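Local atomic coordinates of hypothetical protein TTMA177 (Thermus thermophilus phage TMA, PDB entry 2ZDJ), a protein that is of unknown function, a small phage protein with an alpha-plus-beta, cystatin-like fold. Residues 5-10 against 59-64; 14-19 against 36-41. All blocks are in the same frame, centred on the assembly; numbering follows the deposited sequence.

Interaction 1: 5-10 against 59-64; sequences KLVKDF and PYNFLE
The flat amide of Asn61 lies against Lys8, with Asn61 OD1 3.5 Å from Lys8 CA. Two rings have one face touched from within their own segments: Lys5 CE stands over one face of the Phe10 ring near its rim, Val7 CA meets that ring's edge in plane, and Tyr60 CB lies off-centre over one face of the Phe62 ring. Next to the amide, Asn61 CB packs tightly on Lys8 CB at 3.4 Å. Val7 is the buried residue here. Its CG1 is anti to the backbone N (chi1 166°) and CG2 sits beside that N; this rotation sets the two methyls around Tyr60 O, which approaches Val7 CB to 3.2 Å. Val7 CG2 also reaches Leu63 CB at 4.0 Å. Two backbone bonds fix the register. Val7 N donates to Leu63 O at 3.1 Å, with an N-H...O angle of 167°; Lys8 N donates to Asn61 O at 3.1 Å, equally straight at 166°. Leu6 and Glu64, with CA atoms 4.6 Å apart, form a non-hydrogen-bonded antiparallel pair. The evidence thus defines the end of an edge strand, 4-6, turning into a 3-10 segment and gripping the type I beta turn Tyr60-Leu63 that leads into strand 64-67.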
ATOM      1  N   LYS A   5       2.547   3.721  -9.109  1.00 20.35           N
ATOM      2  CA  LYS A   5       1.795   4.954  -9.026  1.00 22.37           C
ATOM      3  C   LYS A   5       2.336   5.939  -8.012  1.00 21.77           C
ATOM      4  O   LYS A   5       2.738   5.577  -6.905  1.00 18.62           O
ATOM      5  CB  LYS A   5       0.320   4.667  -8.730  1.00 19.84           C
ATOM      6  CG  LYS A   5      -0.515   5.931  -8.710  1.00 28.12           C
ATOM      7  CD  LYS A   5      -1.975   5.680  -9.035  1.00 40.01           C
ATOM      8  CE  LYS A   5      -2.716   4.996  -7.918  1.00 30.71           C
ATOM      9  NZ  LYS A   5      -4.130   4.802  -8.331  1.00 39.26           N
ATOM     10  N   LEU A   6       2.337   7.201  -8.418  1.00 18.76           N
ATOM     11  CA  LEU A   6       2.817   8.267  -7.576  1.00 22.87           C
ATOM     12  C   LEU A   6       1.861   8.461  -6.414  1.00 22.80           C
ATOM     13  O   LEU A   6       0.634   8.481  -6.588  1.00 18.77           O
ATOM     14  CB  LEU A   6       2.925   9.571  -8.374  1.00 26.81           C
ATOM     15  CG  LEU A   6       3.866   9.623  -9.581  1.00 28.31           C
ATOM     16  CD1 LEU A   6       3.712  10.983 -10.295  1.00 27.66           C
ATOM     17  CD2 LEU A   6       5.293   9.423  -9.124  1.00 22.19           C
ATOM     18  N   VAL A   7       2.436   8.596  -5.229  1.00 22.57           N
ATOM     19  CA  VAL A   7       1.668   8.816  -4.014  1.00 26.94           C
ATOM     20  C   VAL A   7       0.638   9.933  -4.236  1.00 28.80           C
ATOM     21  O   VAL A   7      -0.564   9.739  -4.015  1.00 28.55           O
ATOM     22  CB  VAL A   7       2.612   9.198  -2.849  1.00 21.49           C
ATOM     23  CG1 VAL A   7       1.825   9.764  -1.687  1.00 27.53           C
ATOM     24  CG2 VAL A   7       3.387   7.977  -2.402  1.00 29.19           C
ATOM     25  N   LYS A   8       1.104  11.091  -4.697  1.00 26.68           N
ATOM     26  CA  LYS A   8       0.211  12.223  -4.922  1.00 30.81           C
ATOM     27  C   LYS A   8      -1.045  11.810  -5.683  1.00 32.06           C
ATOM     28  O   LYS A   8      -2.083  12.456  -5.570  1.00 33.08           O
ATOM     29  CB  LYS A   8       0.924  13.344  -5.691  1.00 23.85           C
ATOM     30  CG  LYS A   8       1.042  13.108  -7.188  1.00 35.00           C
ATOM     31  CD  LYS A   8       1.524  14.355  -7.928  1.00 33.41           C
ATOM     32  CE  LYS A   8       1.546  14.127  -9.438  1.00 43.09           C
ATOM     33  NZ  LYS A   8       1.980  15.326 -10.210  1.00 49.83           N
ATOM     34  N   ASP A   9      -0.967  10.728  -6.451  1.00 32.99           N
ATOM     35  CA  ASP A   9      -2.134  10.298  -7.208  1.00 33.95           C
ATOM     36  C   ASP A   9      -3.101   9.346  -6.497  1.00 31.54           C
ATOM     37  O   ASP A   9      -4.087   8.913  -7.082  1.00 31.35           O
ATOM     38  CB  ASP A   9      -1.700   9.730  -8.559  1.00 35.79           C
ATOM     39  CG  ASP A   9      -1.114  10.794  -9.460  1.00 32.10           C
ATOM     40  OD1 ASP A   9      -1.655  11.919  -9.458  1.00 34.48           O
ATOM     41  OD2 ASP A   9      -0.125  10.518 -10.168  1.00 37.09           O
ATOM     42  N   PHE A  10      -2.826   9.034  -5.235  1.00 33.48           N
ATOM     43  CA  PHE A  10      -3.712   8.178  -4.451  1.00 33.15           C
ATOM     44  C   PHE A  10      -4.802   9.051  -3.827  1.00 35.55           C
ATOM     45  O   PHE A  10      -4.535   9.814  -2.901  1.00 35.64           O
ATOM     46  CB  PHE A  10      -2.927   7.477  -3.349  1.00 28.85           C
ATOM     47  CG  PHE A  10      -2.168   6.282  -3.824  1.00 30.52           C
ATOM     48  CD1 PHE A  10      -2.832   5.100  -4.118  1.00 23.65           C
ATOM     49  CD2 PHE A  10      -0.793   6.343  -4.009  1.00 31.92           C
ATOM     50  CE1 PHE A  10      -2.136   3.995  -4.588  1.00 22.76           C
ATOM     51  CE2 PHE A  10      -0.092   5.241  -4.479  1.00 30.34           C
ATOM     52  CZ  PHE A  10      -0.764   4.066  -4.767  1.00 25.85           C
ATOM     53  N   PRO A  59       5.103   9.176   3.762  1.00 33.18           N
ATOM     54  CA  PRO A  59       4.608   9.285   2.388  1.00 32.88           C
ATOM     55  C   PRO A  59       4.902  10.644   1.754  1.00 31.77           C
ATOM     56  O   PRO A  59       4.453  11.674   2.247  1.00 43.27           O
ATOM     57  CB  PRO A  59       3.114   9.040   2.554  1.00 34.53           C
ATOM     58  CG  PRO A  59       2.827   9.741   3.880  1.00 29.90           C
ATOM     59  CD  PRO A  59       4.005   9.300   4.742  1.00 31.30           C
ATOM     60  N   TYR A  60       5.672  10.644   0.670  1.00 27.88           N
ATOM     61  CA  TYR A  60       5.990  11.872  -0.048  1.00 24.75           C
ATOM     62  C   TYR A  60       5.265  11.773  -1.376  1.00 23.26           C
ATOM     63  O   TYR A  60       5.328  10.743  -2.043  1.00 24.25           O
ATOM     64  CB  TYR A  60       7.502  11.998  -0.289  1.00 25.61           C
ATOM     65  CG  TYR A  60       8.288  12.311   0.966  1.00 29.19           C
ATOM     66  CD1 TYR A  60       8.401  13.623   1.435  1.00 25.71           C
ATOM     67  CD2 TYR A  60       8.876  11.288   1.715  1.00 26.14           C
ATOM     68  CE1 TYR A  60       9.079  13.902   2.615  1.00 27.16           C
ATOM     69  CE2 TYR A  60       9.550  11.561   2.896  1.00 20.67           C
ATOM     70  CZ  TYR A  60       9.647  12.862   3.340  1.00 27.12           C
ATOM     71  OH  TYR A  60      10.295  13.118   4.524  1.00 32.66           O
ATOM     72  N   ASN A  61       4.574  12.840  -1.760  1.00 21.66           N
ATOM     73  CA  ASN A  61       3.829  12.835  -3.010  1.00 22.93           C
ATOM     74  C   ASN A  61       4.641  12.385  -4.204  1.00 24.68           C
ATOM     75  O   ASN A  61       4.075  11.876  -5.171  1.00 28.36           O
ATOM     76  CB  ASN A  61       3.255  14.223  -3.314  1.00 24.49           C
ATOM     77  CG  ASN A  61       2.039  14.543  -2.477  1.00 28.76           C
ATOM     78  OD1 ASN A  61       1.351  13.645  -1.984  1.00 28.43           O
ATOM     79  ND2 ASN A  61       1.755  15.826  -2.323  1.00 22.40           N
ATOM     80  N   PHE A  62       5.959  12.573  -4.141  1.00 26.67           N
ATOM     81  CA  PHE A  62       6.821  12.209  -5.259  1.00 24.68           C
ATOM     82  C   PHE A  62       7.312  10.769  -5.268  1.00 21.67           C
ATOM     83  O   PHE A  62       7.897  10.317  -6.244  1.00 21.18           O
ATOM     84  CB  PHE A  62       8.001  13.185  -5.353  1.00 21.24           C
ATOM     85  CG  PHE A  62       8.733  13.401  -4.057  1.00 18.14           C
ATOM     86  CD1 PHE A  62       9.612  12.437  -3.564  1.00 19.06           C
ATOM     87  CD2 PHE A  62       8.563  14.580  -3.342  1.00 13.44           C
ATOM     88  CE1 PHE A  62      10.315  12.642  -2.376  1.00 21.81           C
ATOM     89  CE2 PHE A  62       9.264  14.803  -2.143  1.00 19.30           C
ATOM     90  CZ  PHE A  62      10.142  13.831  -1.659  1.00 17.37           C
ATOM     91  N   LEU A  63       7.063  10.041  -4.190  1.00 24.95           N
ATOM     92  CA  LEU A  63       7.483   8.651  -4.124  1.00 24.58           C
ATOM     93  C   LEU A  63       6.654   7.806  -5.071  1.00 23.52           C
ATOM     94  O   LEU A  63       5.504   8.124  -5.374  1.00 23.92           O
ATOM     95  CB  LEU A  63       7.331   8.110  -2.704  1.00 26.72           C
ATOM     96  CG  LEU A  63       8.300   8.645  -1.650  1.00 30.43           C
ATOM     97  CD1 LEU A  63       8.052   7.928  -0.323  1.00 30.48           C
ATOM     98  CD2 LEU A  63       9.736   8.410  -2.115  1.00 25.47           C
ATOM     99  N   GLU A  64       7.245   6.720  -5.543  1.00 23.41           N
ATOM    100  CA  GLU A  64       6.547   5.838  -6.449  1.00 20.72           C
ATOM    101  C   GLU A  64       6.153   4.550  -5.737  1.00 20.42           C
ATOM    102  O   GLU A  64       7.001   3.781  -5.296  1.00 24.33           O
ATOM    103  CB  GLU A  64       7.426   5.519  -7.644  1.00 22.78           C
ATOM    104  CG  GLU A  64       6.648   4.958  -8.802  1.00 37.97           C
ATOM    105  CD  GLU A  64       7.518   4.672 -10.012  1.00 42.21           C
ATOM    106  OE1 GLU A  64       8.319   3.711  -9.959  1.00 45.01           O
ATOM    107  OE2 GLU A  64       7.395   5.416 -11.011  1.00 48.32           O
TER

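Interaction 2: 14-19 against 36-41; sequences YTLIQD and PHALFV
An antiparallel strand pair joins Thr15, Leu16 and Ile17, on the outermost strand of the sheet, to Val41, Phe40 and Leu39; the two short strand axes run at 156°. Thr15 and Val41 exchange two backbone bonds, as do Ile17 and Leu39, and each pair is therefore hydrogen-bonded: Thr15 N to Val41 O is 2.9 Å and Leu39 N to Ile17 O 2.8 Å. Between them Leu16 faces Phe40 as a non-hydrogen-bonded pair. With CG anti to the backbone N (chi1 176°), Leu16 brings CD1 over one face of the Phe40 ring, 4.0 Å from its centroid and 17° off the normal, a CH-pi contact. The strands are linked through helix 20-30, which packs on the other face of the sheet, where Ile17 touches Val23 and Leu39 touches Ile26, as expected of a cystatin-like fold. On that face Ile17 CG1 meets Val41 CG2 at 3.9 Å, the two side chains crossing at about a right angle, while Ile17 CB lies 4.1 Å from Leu39 CB. Past the last bridge the chains are joined by a water that donates to Gln18 O at 3.1 Å and to His37 O at 3.0 Å.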
ATOM      1  N   TYR A  14      -8.375   5.627  -1.095  1.00 28.17           N
ATOM      2  CA  TYR A  14      -7.265   4.860  -0.526  1.00 25.85           C
ATOM      3  C   TYR A  14      -7.004   5.262   0.924  1.00 23.40           C
ATOM      4  O   TYR A  14      -7.304   6.383   1.329  1.00 25.40           O
ATOM      5  CB  TYR A  14      -5.982   5.095  -1.334  1.00 20.93           C
ATOM      6  CG  TYR A  14      -5.981   4.475  -2.708  1.00 20.39           C
ATOM      7  CD1 TYR A  14      -5.504   3.177  -2.915  1.00 15.64           C
ATOM      8  CD2 TYR A  14      -6.449   5.189  -3.807  1.00 17.18           C
ATOM      9  CE1 TYR A  14      -5.494   2.615  -4.195  1.00 22.07           C
ATOM     10  CE2 TYR A  14      -6.447   4.636  -5.082  1.00 19.49           C
ATOM     11  CZ  TYR A  14      -5.970   3.359  -5.273  1.00  9.34           C
ATOM     12  OH  TYR A  14      -5.981   2.829  -6.540  1.00 27.94           O
ATOM     13  N   THR A  15      -6.433   4.343   1.694  1.00 24.65           N
ATOM     14  CA  THR A  15      -6.100   4.604   3.094  1.00 27.40           C
ATOM     15  C   THR A  15      -4.635   4.241   3.367  1.00 23.46           C
ATOM     16  O   THR A  15      -4.141   3.211   2.909  1.00 25.24           O
ATOM     17  CB  THR A  15      -7.005   3.801   4.024  1.00 31.48           C
ATOM     18  OG1 THR A  15      -8.350   4.269   3.880  1.00 41.89           O
ATOM     19  CG2 THR A  15      -6.570   3.963   5.468  1.00 35.61           C
ATOM     20  N   LEU A  16      -3.942   5.112   4.095  1.00 25.20           N
ATOM     21  CA  LEU A  16      -2.542   4.905   4.428  1.00 25.50           C
ATOM     22  C   LEU A  16      -2.393   4.027   5.660  1.00 24.71           C
ATOM     23  O   LEU A  16      -3.098   4.212   6.647  1.00 26.33           O
ATOM     24  CB  LEU A  16      -1.861   6.249   4.673  1.00 23.57           C
ATOM     25  CG  LEU A  16      -0.397   6.218   5.127  1.00 24.79           C
ATOM     26  CD1 LEU A  16       0.486   5.766   3.985  1.00 19.31           C
ATOM     27  CD2 LEU A  16       0.022   7.614   5.588  1.00 23.42           C
ATOM     28  N   ILE A  17      -1.485   3.061   5.589  1.00 21.09           N
ATOM     29  CA  ILE A  17      -1.226   2.164   6.706  1.00 22.79           C
ATOM     30  C   ILE A  17       0.258   2.293   7.024  1.00 24.86           C
ATOM     31  O   ILE A  17       1.107   2.052   6.155  1.00 22.48           O
ATOM     32  CB  ILE A  17      -1.505   0.677   6.346  1.00 25.06           C
ATOM     33  CG1 ILE A  17      -2.947   0.495   5.859  1.00 26.06           C
ATOM     34  CG2 ILE A  17      -1.218  -0.205   7.542  1.00 24.98           C
ATOM     35  CD1 ILE A  17      -3.981   0.849   6.836  1.00 24.49           C
ATOM     36  N   GLN A  18       0.568   2.688   8.255  1.00 24.05           N
ATOM     37  CA  GLN A  18       1.958   2.838   8.680  1.00 31.12           C
ATOM     38  C   GLN A  18       2.326   1.929   9.845  1.00 25.68           C
ATOM     39  O   GLN A  18       3.493   1.628  10.047  1.00 23.82           O
ATOM     40  CB  GLN A  18       2.258   4.293   9.057  1.00 25.59           C
ATOM     41  CG  GLN A  18       2.384   5.230   7.863  1.00 33.74           C
ATOM     42  CD  GLN A  18       2.655   6.672   8.269  1.00 34.52           C
ATOM     43  OE1 GLN A  18       1.854   7.293   8.966  1.00 30.63           O
ATOM     44  NE2 GLN A  18       3.789   7.212   7.827  1.00 31.09           N
ATOM     45  N   ASP A  19       1.337   1.497  10.617  1.00 34.14           N
ATOM     46  CA  ASP A  19       1.633   0.628  11.743  1.00 35.91           C
ATOM     47  C   ASP A  19       2.386  -0.617  11.308  1.00 33.70           C
ATOM     48  O   ASP A  19       1.855  -1.468  10.595  1.00 30.84           O
ATOM     49  CB  ASP A  19       0.368   0.192  12.472  1.00 37.80           C
ATOM     50  CG  ASP A  19       0.662  -0.854  13.537  1.00 45.46           C
ATOM     51  OD1 ASP A  19       1.412  -0.536  14.487  1.00 46.03           O
ATOM     52  OD2 ASP A  19       0.166  -1.996  13.416  1.00 49.77           O
ATOM     53  N   PRO A  36       7.809  -3.308   2.189  1.00 21.04           N
ATOM     54  CA  PRO A  36       7.583  -1.861   2.229  1.00 22.22           C
ATOM     55  C   PRO A  36       7.458  -1.396   3.686  1.00 24.08           C
ATOM     56  O   PRO A  36       7.312  -2.217   4.592  1.00 26.57           O
ATOM     57  CB  PRO A  36       6.288  -1.706   1.448  1.00 17.76           C
ATOM     58  CG  PRO A  36       5.530  -2.954   1.852  1.00 19.38           C
ATOM     59  CD  PRO A  36       6.602  -4.025   1.742  1.00 17.60           C
ATOM     60  N   HIS A  37       7.528  -0.091   3.916  1.00 21.06           N
ATOM     61  CA  HIS A  37       7.413   0.429   5.274  1.00 26.76           C
ATOM     62  C   HIS A  37       6.111   1.190   5.487  1.00 25.35           C
ATOM     63  O   HIS A  37       5.872   1.748   6.548  1.00 32.60           O
ATOM     64  CB  HIS A  37       8.606   1.332   5.607  1.00 40.46           C
ATOM     65  CG  HIS A  37       9.910   0.601   5.695  1.00 44.25           C
ATOM     66  ND1 HIS A  37      10.073  -0.536   6.458  1.00 52.51           N
ATOM     67  CD2 HIS A  37      11.115   0.851   5.130  1.00 47.01           C
ATOM     68  CE1 HIS A  37      11.322  -0.954   6.359  1.00 50.10           C
ATOM     69  NE2 HIS A  37      11.975  -0.131   5.560  1.00 44.91           N
ATOM     70  N   ALA A  38       5.267   1.202   4.465  1.00 25.19           N
ATOM     71  CA  ALA A  38       3.975   1.863   4.535  1.00 28.20           C
ATOM     72  C   ALA A  38       3.171   1.358   3.356  1.00 28.06           C
ATOM     73  O   ALA A  38       3.723   1.059   2.289  1.00 26.41           O
ATOM     74  CB  ALA A  38       4.131   3.367   4.458  1.00 26.29           C
ATOM     75  N   LEU A  39       1.869   1.252   3.555  1.00 24.81           N
ATOM     76  CA  LEU A  39       0.991   0.763   2.510  1.00 17.66           C
ATOM     77  C   LEU A  39      -0.133   1.734   2.234  1.00 21.17           C
ATOM     78  O   LEU A  39      -0.477   2.564   3.071  1.00 18.85           O
ATOM     79  CB  LEU A  39       0.385  -0.574   2.929  1.00 21.81           C
ATOM     80  CG  LEU A  39       1.342  -1.719   3.274  1.00 22.43           C
ATOM     81  CD1 LEU A  39       0.559  -2.877   3.849  1.00 18.88           C
ATOM     82  CD2 LEU A  39       2.099  -2.156   2.017  1.00 18.75           C
ATOM     83  N   PHE A  40      -0.671   1.643   1.025  1.00 18.98           N
ATOM     84  CA  PHE A  40      -1.814   2.429   0.612  1.00 19.69           C
ATOM     85  C   PHE A  40      -2.752   1.297   0.236  1.00 20.90           C
ATOM     86  O   PHE A  40      -2.437   0.468  -0.632  1.00 16.92           O
ATOM     87  CB  PHE A  40      -1.482   3.301  -0.598  1.00 22.78           C
ATOM     88  CG  PHE A  40      -0.845   4.619  -0.241  1.00 22.69           C
ATOM     89  CD1 PHE A  40      -1.625   5.683   0.193  1.00 19.92           C
ATOM     90  CD2 PHE A  40       0.530   4.796  -0.347  1.00 31.02           C
ATOM     91  CE1 PHE A  40      -1.045   6.913   0.516  1.00 25.20           C
ATOM     92  CE2 PHE A  40       1.125   6.026  -0.024  1.00 29.69           C
ATOM     93  CZ  PHE A  40       0.335   7.083   0.405  1.00 28.49           C
ATOM     94  N   VAL A  41      -3.885   1.225   0.914  1.00 15.70           N
ATOM     95  CA  VAL A  41      -4.814   0.147   0.637  1.00 17.77           C
ATOM     96  C   VAL A  41      -6.187   0.650   0.233  1.00 20.73           C
ATOM     97  O   VAL A  41      -6.668   1.664   0.740  1.00 19.55           O
ATOM     98  CB  VAL A  41      -5.007  -0.751   1.881  1.00 18.58           C
ATOM     99  CG1 VAL A  41      -3.696  -1.399   2.293  1.00 13.86           C
ATOM    100  CG2 VAL A  41      -5.543   0.086   3.023  1.00 20.24           C
TER
HETATM  101  O   HOH W   1       5.988   0.029   9.031  1.00 37.79           O

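Overall arrangement
Interactions 1 and 2 both reach the same five-stranded antiparallel sheet, ordered 4-6, 64-67, 47-54, 38-44, 15-17, their centres about 12 Å apart. Each involves one outermost strand, 4-6 in interaction 1 and 15-17 in interaction 2; these two are consecutive in the chain yet lie at opposite edges of the sheet. Along the sequence interaction 2 is nested within the loop closed by interaction 1. The contacts nevertheless touch: Val7 CG1 packs on Phe40 CZ at 3.7 Å, Pro59 CG on Leu16 CD2 at 3.9 Å, and Lys5 NZ probably hydrogen-bonds Tyr14 OH, which also bonds Glu50 OE1. With the Phe10 ring stacked on Phe40, apolar side chains from both contacts pack together between them.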